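Side-chain contacts in vacuolar protein sorting 29 (Cryptosporidium parvum, PDB 2A22), which probably acts in protein transport as a retromer-type sorting subunit built on a calcineurin-like phosphoesterase fold: residues D26-I31 and V109-F114; G32-P37 and Q68-M73; I92-P97 and V102-V107; W136-D141 and E157-L162. All blocks are in the same frame, centred on the assembly; numbering follows the deposited sequence.

Interaction 1: D26-I31 and V109-F114; sequences DLVLLI and VQIGEF
Ile111 meets Asp26 and Val28 with two different branches, and the way it is turned decides which of them touches what. Its CG1 lies anti to the carbonyl carbon and beside the backbone N (chi1 -50°), a rotation that points the CG2 methyl at Asp26 and CD1 at Val28. CG2 rests against the carboxylate stem of Asp26, 3.6 Å from Asp26 CG and 3.7 Å from Asp26 CB, with the two side chains running obliquely past each other. The other arm is met head on: Ile111 CD1 and Val28 CG2 come tip to tip at 3.9 Å. Val28 puts its CG1 anti to the backbone N (chi1 -167°), and this rotation leaves CG2 as the methyl that faces the isoleucine.

While the methyl packs on CB and CG of Asp26, OD1 of the same carboxylate accepts a hydrogen bond from Asn57 ND2. Beyond Ile111 the chain reverses in a type II' turn, closed by Ile111 N to Phe114 O at 2.7 Å and by Phe114 N to Ile111 O at 2.9 Å. Gly112 occupies the corner of this turn with a positive phi that favours glycine.

The case illustrates how side chains from two sheets meet between the layers: strand 26-31 lies inside one sheet, and strand 106-111, paired with 114-119 in a hairpin, is the outermost of the other. Tyr58 of strand 58-61 packs on all three contacting side chains, whereas Leu189 of strand 183-190 and Ile116 of strand 114-119 also lie against Ile111.

Interaction 2: G32-P37 and Q68-M73; sequences GDLKIP and QEYVEM
Tyr70 presents one face of its ring to Ile36, with Leu34 at the root of the side chain. The two aliphatic residues belong to the loop that follows the first strand of the calcineurin-like phosphoesterase fold, and Tyr70 stands on helix 68-77. In metallophosphoesterases this loop carries an Asp-X-His signature; here it reads Asp33-Leu34-Lys35.

Tyr70 can be followed outward atom by atom. CB lies 4.0 Å from Leu34 CD2, so the leucine methyl starts the contact where the side chain leaves the helix. CG still feels both neighbours, and at CD2 the leucine makes its nearest approach, Leu34 CD2 to Tyr70 CD2 at 3.9 Å, from an oblique direction. Further out Ile36 takes over. Its terminal methyl is almost equally far from all six ring carbons: Ile36 CD1 lies 3.7 Å from Tyr70 CE2 and 3.9 Å from Tyr70 CG. Ile36 CG2 comes over the CD1-CE1 side of the same face, 4.1 Å from Tyr70 CE1. Glu42, from the same chain, adds a further contact to the tyrosine.

Alternation along the loop divides its work. Leu34 and Ile36 turn to the helix, whereas Asp33 and Lys35 reach other partners: Asp33 OD2 takes the backbone N of His149, and Lys35 NZ bonds His151 NE2. With Ile36 CG1 beside the backbone N and its chain extended (chi2 175°), the terminal methyl is carried straight to the tyrosine in a CH-pi contact: Ile36 CD1 sits 3.6 Å from the Tyr70 ring centroid, only 4° off the normal.

Interaction 3: I92-P97 and V102-V107; sequences IFNPDP and VFPEYV
An asparagine lies flat on a phenylalanine here: the amide of Asn94 and the ring of Phe103 are stacked with their planes 2° apart. The methylene, not the amide, occupies the middle of the face, Asn94 CB standing 3.6 Å from the Phe103 ring centroid in a CH-pi contact. The amide carbon is displaced toward one side, with Asn94 CG 3.7 Å from Phe103 CD1.

Two bonds hold the amide. Asn94 ND2 donates to Val102 O at 2.9 Å (158° at the hydrogen), with the carbonyl oxygen near the amide plane although the donor stands above the carbonyl's own plane. Asn94 OD1 accepts from Asp96 N, also at 2.9 Å, which forms an Asx turn. Asn94 CG lies anti to the backbone N (chi1 -174°), a rotation that lets one amide serve both.

Ile92 approaches the ring obliquely near CE2, the side chains crossing at about a right angle with Ile92 CG1 3.6 Å from Phe103 CE2. Val71 of helix 68-77 and Ile83 of strand 81-83 also touch Phe103, so this loop segment is pinned between helix and sheet.

With ND2 and OD1 both engaged by backbone atoms, the amide can lie on the ring without leaving these polar atoms unpaired, and its rotation is thereby fixed.

Interaction 4: W136-D141 and E157-L162; sequences WQRRLD and EKNGKL
The last turn of helix 130-140, which ends in a Schellman motif, packs against a type I' hairpin turn, Gln137 on the helix meeting Lys161, the last residue of that turn. The hairpin joins strands 154-158 and 161-165 at the edge of a mixed sheet in the phosphoesterase-like sandwich; Asp141, with positive phi, is the C-prime residue that terminates the helix, where Cys142 N reaches back to Gln137 O.

Gln137 lays its amide against the aliphatic part of Lys161, the two side chains crossing at about a right angle: Gln137 CD is 3.6 Å from Lys161 CG and 3.8 Å from Lys161 CD. Its CG is lodged between the backbone N and the carbonyl carbon (chi1 69°), an uncommon choice within a helix, and a second bend turns the amide to the lysine. Lys161 is itself bent at chi2, which brings CG and CD against the amide.

Asn159 ND2 sits 4.0 Å from Arg138 NH2, at the edge of the guanidinium and near its plane, the two flat groups being 64° apart. What joins these two donors is Glu134 on the same helix: its OE2 forms a salt bridge with Arg138 NH2 and accepts a hydrogen bond from Asn159 ND2.

The turn is also braced from within: Gly160 N donates to Glu157 OE2 at 2.7 Å, entering on the anti lone pair of that oxygen.

From the N terminus, strand 26-31 opens the longest loop, which interaction 1 shuts when the chain reaches the hairpin at 109-114, joining the two sheets. Interactions 2 and 3 both fall within that span, one after the other: the first brings helix 68-77 back to the loop after strand 26-31, the second folds 92-97 onto the approach to strand 106-111. They also touch, through Gln68 on Phe93 and Val71 on Ile92 and Phe103. Interaction 4 follows separately, fastening helix 130-140 to a hairpin of the second sheet, and meets interaction 3 where Leu140 packs on Tyr106. None of the loops cross.

Interaction 1: D26-I31 and V109-F114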
# COMPACT_ATOMS: atom_id res chain seq x y z
N ASP A 26 -5.23 9.92 -12.09
CA ASP A 26 -5.38 9.59 -10.70
C ASP A 26 -3.99 9.42 -10.14
O ASP A 26 -3.11 8.91 -10.84
CB ASP A 26 -6.15 8.28 -10.56
CG ASP A 26 -7.59 8.37 -11.12
OD1 ASP A 26 -8.42 9.04 -10.49
OD2 ASP A 26 -7.87 7.79 -12.18
N LEU A 27 -3.81 9.81 -8.88
CA LEU A 27 -2.54 9.57 -8.21
C LEU A 27 -2.83 8.76 -6.94
O LEU A 27 -3.55 9.21 -6.05
CB LEU A 27 -1.78 10.89 -7.92
CG LEU A 27 -0.38 10.76 -7.30
CD1 LEU A 27 0.61 10.09 -8.26
CD2 LEU A 27 0.14 12.16 -6.87
N VAL A 28 -2.29 7.56 -6.90
CA VAL A 28 -2.63 6.60 -5.87
C VAL A 28 -1.46 6.35 -4.94
O VAL A 28 -0.38 5.93 -5.40
CB VAL A 28 -3.06 5.22 -6.47
CG1 VAL A 28 -3.71 4.38 -5.38
CG2 VAL A 28 -4.03 5.41 -7.64
N LEU A 29 -1.67 6.60 -3.64
CA LEU A 29 -0.68 6.32 -2.62
C LEU A 29 -0.83 4.87 -2.15
O LEU A 29 -1.90 4.45 -1.75
CB LEU A 29 -0.79 7.32 -1.45
CG LEU A 29 -0.02 6.95 -0.16
CD1 LEU A 29 1.51 6.97 -0.42
CD2 LEU A 29 -0.39 7.90 1.01
N LEU A 30 0.26 4.11 -2.25
CA LEU A 30 0.31 2.71 -1.78
C LEU A 30 1.24 2.67 -0.58
O LEU A 30 2.41 3.08 -0.67
CB LEU A 30 0.82 1.77 -2.88
CG LEU A 30 0.21 2.00 -4.29
CD1 LEU A 30 0.82 1.05 -5.32
CD2 LEU A 30 -1.30 1.80 -4.22
N ILE A 31 0.70 2.23 0.56
CA ILE A 31 1.38 2.42 1.85
C ILE A 31 0.87 1.37 2.84
O ILE A 31 -0.27 0.88 2.72
CB ILE A 31 1.19 3.91 2.31
CG1 ILE A 31 2.22 4.30 3.36
CG2 ILE A 31 -0.32 4.24 2.67
CD1 ILE A 31 2.21 5.79 3.73
N VAL A 109 -10.91 -2.21 -6.21
CA VAL A 109 -11.39 -0.86 -6.51
C VAL A 109 -11.03 -0.50 -7.93
O VAL A 109 -9.91 -0.79 -8.39
CB VAL A 109 -10.92 0.20 -5.45
CG1 VAL A 109 -9.45 0.14 -5.26
CG2 VAL A 109 -11.34 1.60 -5.83
N GLN A 110 -12.00 0.09 -8.64
CA GLN A 110 -11.78 0.49 -10.03
C GLN A 110 -11.20 1.90 -9.98
O GLN A 110 -11.83 2.81 -9.47
CB GLN A 110 -13.11 0.46 -10.80
CG GLN A 110 -13.04 0.84 -12.29
CD GLN A 110 -12.37 -0.22 -13.14
OE1 GLN A 110 -11.63 0.10 -14.07
NE2 GLN A 110 -12.61 -1.48 -12.83
N ILE A 111 -9.97 2.06 -10.46
CA ILE A 111 -9.37 3.40 -10.59
C ILE A 111 -8.98 3.61 -12.05
O ILE A 111 -8.11 2.90 -12.56
CB ILE A 111 -8.17 3.62 -9.61
CG1 ILE A 111 -8.55 3.23 -8.17
CG2 ILE A 111 -7.68 5.08 -9.67
CD1 ILE A 111 -7.42 3.47 -7.13
N GLY A 112 -9.67 4.53 -12.72
CA GLY A 112 -9.53 4.72 -14.16
C GLY A 112 -9.70 3.42 -14.92
O GLY A 112 -10.73 2.74 -14.79
N GLU A 113 -8.70 3.04 -15.70
CA GLU A 113 -8.79 1.83 -16.50
C GLU A 113 -8.42 0.58 -15.71
O GLU A 113 -8.46 -0.50 -16.26
CB GLU A 113 -7.88 1.92 -17.75
CG GLU A 113 -8.19 3.08 -18.67
CD GLU A 113 -9.65 3.11 -19.04
OE1 GLU A 113 -10.12 2.14 -19.65
OE2 GLU A 113 -10.34 4.09 -18.75
N PHE A 114 -8.05 0.73 -14.44
CA PHE A 114 -7.49 -0.42 -13.70
C PHE A 114 -8.33 -0.89 -12.51
O PHE A 114 -8.80 -0.08 -11.71
CB PHE A 114 -6.04 -0.13 -13.28
CG PHE A 114 -5.16 0.17 -14.44
CD1 PHE A 114 -4.53 -0.88 -15.13
CD2 PHE A 114 -5.03 1.48 -14.91
CE1 PHE A 114 -3.75 -0.61 -16.26
CE2 PHE A 114 -4.26 1.77 -16.03
CZ PHE A 114 -3.62 0.72 -16.72

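Interaction 2: G32-P37 and Q68-M73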
# COMPACT_ATOMS: atom_id res chain seq x y z
N GLY A 32 1.71 0.94 3.77
CA GLY A 32 1.24 0.09 4.85
C GLY A 32 2.34 -0.37 5.81
O GLY A 32 3.48 0.12 5.75
N ASP A 33 1.98 -1.27 6.72
CA ASP A 33 2.94 -1.90 7.64
C ASP A 33 3.70 -0.83 8.40
O ASP A 33 4.95 -0.89 8.50
CB ASP A 33 3.88 -2.82 6.84
CG ASP A 33 3.17 -4.08 6.37
OD1 ASP A 33 2.56 -4.76 7.23
OD2 ASP A 33 3.19 -4.38 5.16
N LEU A 34 2.94 0.15 8.88
CA LEU A 34 3.41 1.23 9.75
C LEU A 34 3.80 0.67 11.10
O LEU A 34 4.86 1.00 11.63
CB LEU A 34 2.34 2.32 9.94
CG LEU A 34 2.11 3.34 8.81
CD1 LEU A 34 1.50 2.70 7.53
CD2 LEU A 34 1.18 4.45 9.33
N LYS A 35 2.94 -0.18 11.65
CA LYS A 35 3.22 -0.82 12.94
C LYS A 35 3.52 0.19 14.06
O LYS A 35 4.38 -0.02 14.90
CB LYS A 35 4.34 -1.87 12.80
CG LYS A 35 3.82 -3.10 12.13
CD LYS A 35 4.90 -4.07 11.74
CE LYS A 35 4.31 -5.02 10.70
NZ LYS A 35 5.04 -6.29 10.55
N ILE A 36 2.80 1.31 14.02
CA ILE A 36 2.82 2.32 15.08
C ILE A 36 1.73 1.96 16.08
O ILE A 36 0.61 1.63 15.66
CB ILE A 36 2.55 3.76 14.49
CG1 ILE A 36 3.61 4.11 13.44
CG2 ILE A 36 2.58 4.78 15.57
CD1 ILE A 36 3.36 5.43 12.73
N PRO A 37 2.04 2.01 17.40
CA PRO A 37 3.31 2.41 18.06
C PRO A 37 4.31 1.26 18.35
O PRO A 37 5.44 1.53 18.80
CB PRO A 37 2.81 3.02 19.37
CG PRO A 37 1.64 2.06 19.73
CD PRO A 37 1.01 1.63 18.40
N GLN A 68 -4.77 4.12 15.81
CA GLN A 68 -6.00 4.79 15.39
C GLN A 68 -5.71 6.20 14.94
O GLN A 68 -6.34 6.68 13.99
CB GLN A 68 -7.07 4.80 16.48
CG GLN A 68 -8.47 5.33 15.96
CD GLN A 68 -9.05 4.44 14.85
OE1 GLN A 68 -8.60 3.31 14.66
NE2 GLN A 68 -10.07 4.95 14.13
N GLU A 69 -4.77 6.87 15.61
CA GLU A 69 -4.30 8.18 15.20
C GLU A 69 -3.81 8.15 13.74
O GLU A 69 -4.07 9.09 12.98
CB GLU A 69 -3.18 8.68 16.14
CG GLU A 69 -2.59 10.04 15.74
CD GLU A 69 -1.26 10.40 16.44
OE1 GLU A 69 -1.02 9.97 17.58
OE2 GLU A 69 -0.45 11.14 15.82
N TYR A 70 -3.14 7.07 13.33
CA TYR A 70 -2.62 6.99 11.96
C TYR A 70 -3.70 6.56 10.93
O TYR A 70 -3.69 7.00 9.77
CB TYR A 70 -1.30 6.19 11.91
CG TYR A 70 -0.15 7.07 12.33
CD1 TYR A 70 0.08 7.38 13.68
CD2 TYR A 70 0.62 7.71 11.37
CE1 TYR A 70 1.10 8.28 14.06
CE2 TYR A 70 1.62 8.59 11.72
CZ TYR A 70 1.86 8.86 13.06
OH TYR A 70 2.88 9.71 13.36
N VAL A 71 -4.67 5.76 11.37
CA VAL A 71 -5.90 5.57 10.61
C VAL A 71 -6.53 6.93 10.27
O VAL A 71 -6.87 7.21 9.11
CB VAL A 71 -6.90 4.67 11.37
CG1 VAL A 71 -8.27 4.73 10.71
CG2 VAL A 71 -6.38 3.20 11.44
N GLU A 72 -6.65 7.79 11.28
CA GLU A 72 -7.27 9.10 11.11
C GLU A 72 -6.46 10.00 10.19
O GLU A 72 -7.02 10.74 9.39
CB GLU A 72 -7.53 9.75 12.48
CG GLU A 72 -8.64 8.95 13.23
CD GLU A 72 -8.86 9.34 14.69
OE1 GLU A 72 -8.00 9.98 15.33
OE2 GLU A 72 -9.93 8.97 15.21
N MET A 73 -5.13 9.90 10.29
CA MET A 73 -4.23 10.68 9.43
C MET A 73 -4.44 10.24 7.96
O MET A 73 -4.68 11.08 7.07
CB MET A 73 -2.78 10.53 9.91
CG MET A 73 -1.69 11.18 8.99
SD MET A 73 -1.16 10.09 7.62
CE MET A 73 0.13 11.10 6.85

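Interaction 3: I92-P97 and V102-V107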
# COMPACT_ATOMS: atom_id res chain seq x y z
N ILE A 92 -7.65 -0.68 16.27
CA ILE A 92 -8.07 0.31 15.30
C ILE A 92 -9.51 0.04 14.95
O ILE A 92 -9.99 -1.08 15.11
CB ILE A 92 -7.17 0.38 14.00
CG1 ILE A 92 -7.17 -0.94 13.22
CG2 ILE A 92 -5.76 0.74 14.34
CD1 ILE A 92 -6.38 -0.85 11.89
N PHE A 93 -10.16 1.09 14.45
CA PHE A 93 -11.58 1.16 14.27
C PHE A 93 -11.83 1.78 12.89
O PHE A 93 -11.31 2.83 12.59
CB PHE A 93 -12.18 2.04 15.38
CG PHE A 93 -13.61 2.44 15.15
CD1 PHE A 93 -14.65 1.54 15.43
CD2 PHE A 93 -13.92 3.72 14.68
CE1 PHE A 93 -15.98 1.91 15.23
CE2 PHE A 93 -15.25 4.11 14.47
CZ PHE A 93 -16.29 3.21 14.74
N ASN A 94 -12.61 1.10 12.05
CA ASN A 94 -12.95 1.62 10.74
C ASN A 94 -14.05 2.67 10.92
O ASN A 94 -15.16 2.35 11.33
CB ASN A 94 -13.44 0.48 9.84
CG ASN A 94 -13.67 0.93 8.39
OD1 ASN A 94 -13.68 2.11 8.09
ND2 ASN A 94 -13.87 -0.05 7.50
N PRO A 95 -13.73 3.94 10.61
CA PRO A 95 -14.79 4.92 10.79
C PRO A 95 -15.79 4.99 9.64
O PRO A 95 -16.60 5.90 9.64
CB PRO A 95 -14.03 6.23 10.90
CG PRO A 95 -12.81 6.00 10.04
CD PRO A 95 -12.47 4.55 10.16
N ASP A 96 -15.74 4.07 8.66
CA ASP A 96 -16.76 4.07 7.60
C ASP A 96 -18.10 3.53 8.16
O ASP A 96 -18.12 2.47 8.78
CB ASP A 96 -16.30 3.32 6.34
CG ASP A 96 -15.14 4.04 5.60
OD1 ASP A 96 -14.91 5.27 5.78
OD2 ASP A 96 -14.44 3.35 4.82
N PRO A 97 -19.21 4.27 7.95
CA PRO A 97 -20.43 4.08 8.75
C PRO A 97 -21.07 2.71 8.56
O PRO A 97 -21.64 2.14 9.50
CB PRO A 97 -21.36 5.18 8.25
CG PRO A 97 -20.45 6.17 7.55
CD PRO A 97 -19.40 5.31 6.93
N VAL A 102 -15.26 -2.42 11.40
CA VAL A 102 -14.51 -3.56 10.82
C VAL A 102 -13.81 -3.16 9.53
O VAL A 102 -14.45 -2.60 8.64
CB VAL A 102 -15.42 -4.78 10.56
CG1 VAL A 102 -14.61 -5.97 9.99
CG2 VAL A 102 -16.16 -5.21 11.85
N PHE A 103 -12.50 -3.38 9.46
CA PHE A 103 -11.75 -3.18 8.20
C PHE A 103 -11.82 -4.43 7.34
O PHE A 103 -11.68 -5.53 7.84
CB PHE A 103 -10.29 -2.82 8.46
CG PHE A 103 -10.10 -1.43 9.01
CD1 PHE A 103 -10.15 -0.32 8.17
CD2 PHE A 103 -9.89 -1.23 10.38
CE1 PHE A 103 -9.98 1.01 8.68
CE2 PHE A 103 -9.70 0.07 10.91
CZ PHE A 103 -9.74 1.19 10.05
N PRO A 104 -12.02 -4.27 6.02
CA PRO A 104 -12.18 -5.48 5.25
C PRO A 104 -10.87 -6.19 5.10
O PRO A 104 -9.80 -5.55 5.19
CB PRO A 104 -12.67 -4.98 3.89
CG PRO A 104 -12.14 -3.58 3.79
CD PRO A 104 -12.10 -3.05 5.20
N GLU A 105 -10.95 -7.50 4.88
CA GLU A 105 -9.80 -8.31 4.61
C GLU A 105 -9.23 -8.05 3.20
O GLU A 105 -8.03 -8.19 2.96
CB GLU A 105 -10.17 -9.79 4.79
CG GLU A 105 -8.99 -10.72 4.65
CD GLU A 105 -9.22 -12.09 5.29
OE1 GLU A 105 -10.40 -12.51 5.41
OE2 GLU A 105 -8.21 -12.75 5.66
N TYR A 106 -10.10 -7.71 2.26
CA TYR A 106 -9.61 -7.35 0.96
C TYR A 106 -10.57 -6.40 0.31
O TYR A 106 -11.70 -6.28 0.76
CB TYR A 106 -9.35 -8.59 0.11
CG TYR A 106 -10.56 -9.40 -0.21
CD1 TYR A 106 -11.40 -9.05 -1.29
CD2 TYR A 106 -10.87 -10.54 0.53
CE1 TYR A 106 -12.54 -9.80 -1.62
CE2 TYR A 106 -12.01 -11.32 0.21
CZ TYR A 106 -12.84 -10.95 -0.87
OH TYR A 106 -13.96 -11.70 -1.20
N VAL A 107 -10.08 -5.70 -0.71
CA VAL A 107 -10.78 -4.62 -1.40
C VAL A 107 -10.40 -4.76 -2.88
O VAL A 107 -9.27 -5.14 -3.21
CB VAL A 107 -10.30 -3.23 -0.84
CG1 VAL A 107 -10.32 -2.12 -1.87
CG2 VAL A 107 -11.09 -2.84 0.41

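Interaction 4: W136-D141 and E157-L162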
# COMPACT_ATOMS: atom_id res chain seq x y z
N TRP A 136 -4.12 -15.20 -6.29
CA TRP A 136 -4.92 -14.16 -5.69
C TRP A 136 -5.37 -13.07 -6.65
O TRP A 136 -6.50 -12.63 -6.52
CB TRP A 136 -4.23 -13.59 -4.45
CG TRP A 136 -4.39 -14.49 -3.27
CD1 TRP A 136 -3.50 -15.45 -2.82
CD2 TRP A 136 -5.52 -14.56 -2.40
NE1 TRP A 136 -4.02 -16.10 -1.71
CE2 TRP A 136 -5.26 -15.56 -1.43
CE3 TRP A 136 -6.74 -13.86 -2.34
CZ2 TRP A 136 -6.17 -15.88 -0.42
CZ3 TRP A 136 -7.63 -14.17 -1.31
CH2 TRP A 136 -7.34 -15.17 -0.37
N GLN A 137 -4.53 -12.63 -7.60
CA GLN A 137 -5.05 -11.65 -8.57
C GLN A 137 -6.20 -12.21 -9.38
O GLN A 137 -7.18 -11.51 -9.64
CB GLN A 137 -4.01 -10.98 -9.49
CG GLN A 137 -3.35 -11.81 -10.53
CD GLN A 137 -4.07 -11.91 -11.88
OE1 GLN A 137 -5.15 -11.36 -12.15
NE2 GLN A 137 -3.45 -12.65 -12.75
N ARG A 138 -6.07 -13.48 -9.78
CA ARG A 138 -7.09 -14.17 -10.56
C ARG A 138 -8.36 -14.31 -9.73
O ARG A 138 -9.47 -14.08 -10.22
CB ARG A 138 -6.56 -15.53 -11.03
CG ARG A 138 -5.58 -15.41 -12.18
CD ARG A 138 -5.22 -16.76 -12.83
NE ARG A 138 -3.88 -16.67 -13.42
CZ ARG A 138 -3.37 -17.51 -14.32
NH1 ARG A 138 -4.08 -18.54 -14.76
NH2 ARG A 138 -2.13 -17.32 -14.78
N ARG A 139 -8.18 -14.68 -8.45
CA ARG A 139 -9.32 -14.77 -7.55
C ARG A 139 -10.04 -13.44 -7.44
O ARG A 139 -11.27 -13.39 -7.58
CB ARG A 139 -8.89 -15.24 -6.16
CG ARG A 139 -9.88 -14.84 -5.07
CD ARG A 139 -10.37 -16.02 -4.25
NE ARG A 139 -9.28 -16.89 -3.84
CZ ARG A 139 -9.19 -17.47 -2.65
NH1 ARG A 139 -10.14 -17.27 -1.71
NH2 ARG A 139 -8.14 -18.25 -2.39
N LEU A 140 -9.28 -12.37 -7.19
CA LEU A 140 -9.85 -11.04 -7.08
C LEU A 140 -10.18 -10.49 -8.46
O LEU A 140 -10.91 -9.52 -8.58
CB LEU A 140 -8.92 -10.09 -6.31
CG LEU A 140 -8.58 -10.48 -4.86
CD1 LEU A 140 -7.61 -9.48 -4.20
CD2 LEU A 140 -9.84 -10.63 -4.02
N ASP A 141 -9.64 -11.12 -9.49
CA ASP A 141 -9.90 -10.69 -10.87
C ASP A 141 -9.46 -9.25 -11.09
O ASP A 141 -10.23 -8.42 -11.61
CB ASP A 141 -11.39 -10.86 -11.25
CG ASP A 141 -11.61 -10.75 -12.76
OD1 ASP A 141 -10.94 -11.50 -13.50
OD2 ASP A 141 -12.43 -9.91 -13.20
N GLU A 157 5.86 -7.48 -12.89
CA GLU A 157 4.81 -7.81 -13.81
C GLU A 157 4.91 -9.28 -14.16
O GLU A 157 5.99 -9.83 -14.26
CB GLU A 157 4.89 -6.90 -15.06
CG GLU A 157 3.88 -7.22 -16.18
CD GLU A 157 4.42 -8.25 -17.17
OE1 GLU A 157 5.64 -8.21 -17.43
OE2 GLU A 157 3.63 -9.08 -17.68
N LYS A 158 3.76 -9.93 -14.31
CA LYS A 158 3.71 -11.32 -14.75
C LYS A 158 2.41 -11.51 -15.52
O LYS A 158 1.33 -11.23 -14.99
CB LYS A 158 3.77 -12.28 -13.57
CG LYS A 158 3.84 -13.75 -13.99
CD LYS A 158 4.12 -14.69 -12.80
CE LYS A 158 4.09 -16.17 -13.22
NZ LYS A 158 4.72 -16.42 -14.58
N ASN A 159 2.54 -11.95 -16.78
CA ASN A 159 1.40 -12.17 -17.69
C ASN A 159 0.49 -10.97 -17.83
O ASN A 159 -0.73 -11.12 -17.84
CB ASN A 159 0.56 -13.37 -17.24
CG ASN A 159 1.34 -14.66 -17.29
OD1 ASN A 159 2.17 -14.87 -18.20
ND2 ASN A 159 1.10 -15.54 -16.31
N GLY A 160 1.08 -9.78 -17.92
CA GLY A 160 0.28 -8.56 -18.04
C GLY A 160 -0.39 -8.03 -16.78
O GLY A 160 -1.12 -7.06 -16.84
N LYS A 161 -0.13 -8.66 -15.64
CA LYS A 161 -0.66 -8.18 -14.35
C LYS A 161 0.48 -7.60 -13.52
O LYS A 161 1.64 -8.02 -13.66
CB LYS A 161 -1.38 -9.32 -13.60
CG LYS A 161 -2.48 -10.01 -14.45
CD LYS A 161 -3.75 -9.15 -14.52
CE LYS A 161 -4.59 -9.41 -15.76
NZ LYS A 161 -4.49 -10.83 -16.14
N LEU A 162 0.17 -6.63 -12.66
CA LEU A 162 1.20 -5.93 -11.91
C LEU A 162 1.06 -6.22 -10.41
O LEU A 162 -0.04 -6.12 -9.86
CB LEU A 162 1.13 -4.44 -12.22
CG LEU A 162 2.20 -3.48 -11.70
CD1 LEU A 162 3.61 -3.81 -12.24
CD2 LEU A 162 1.82 -2.04 -12.04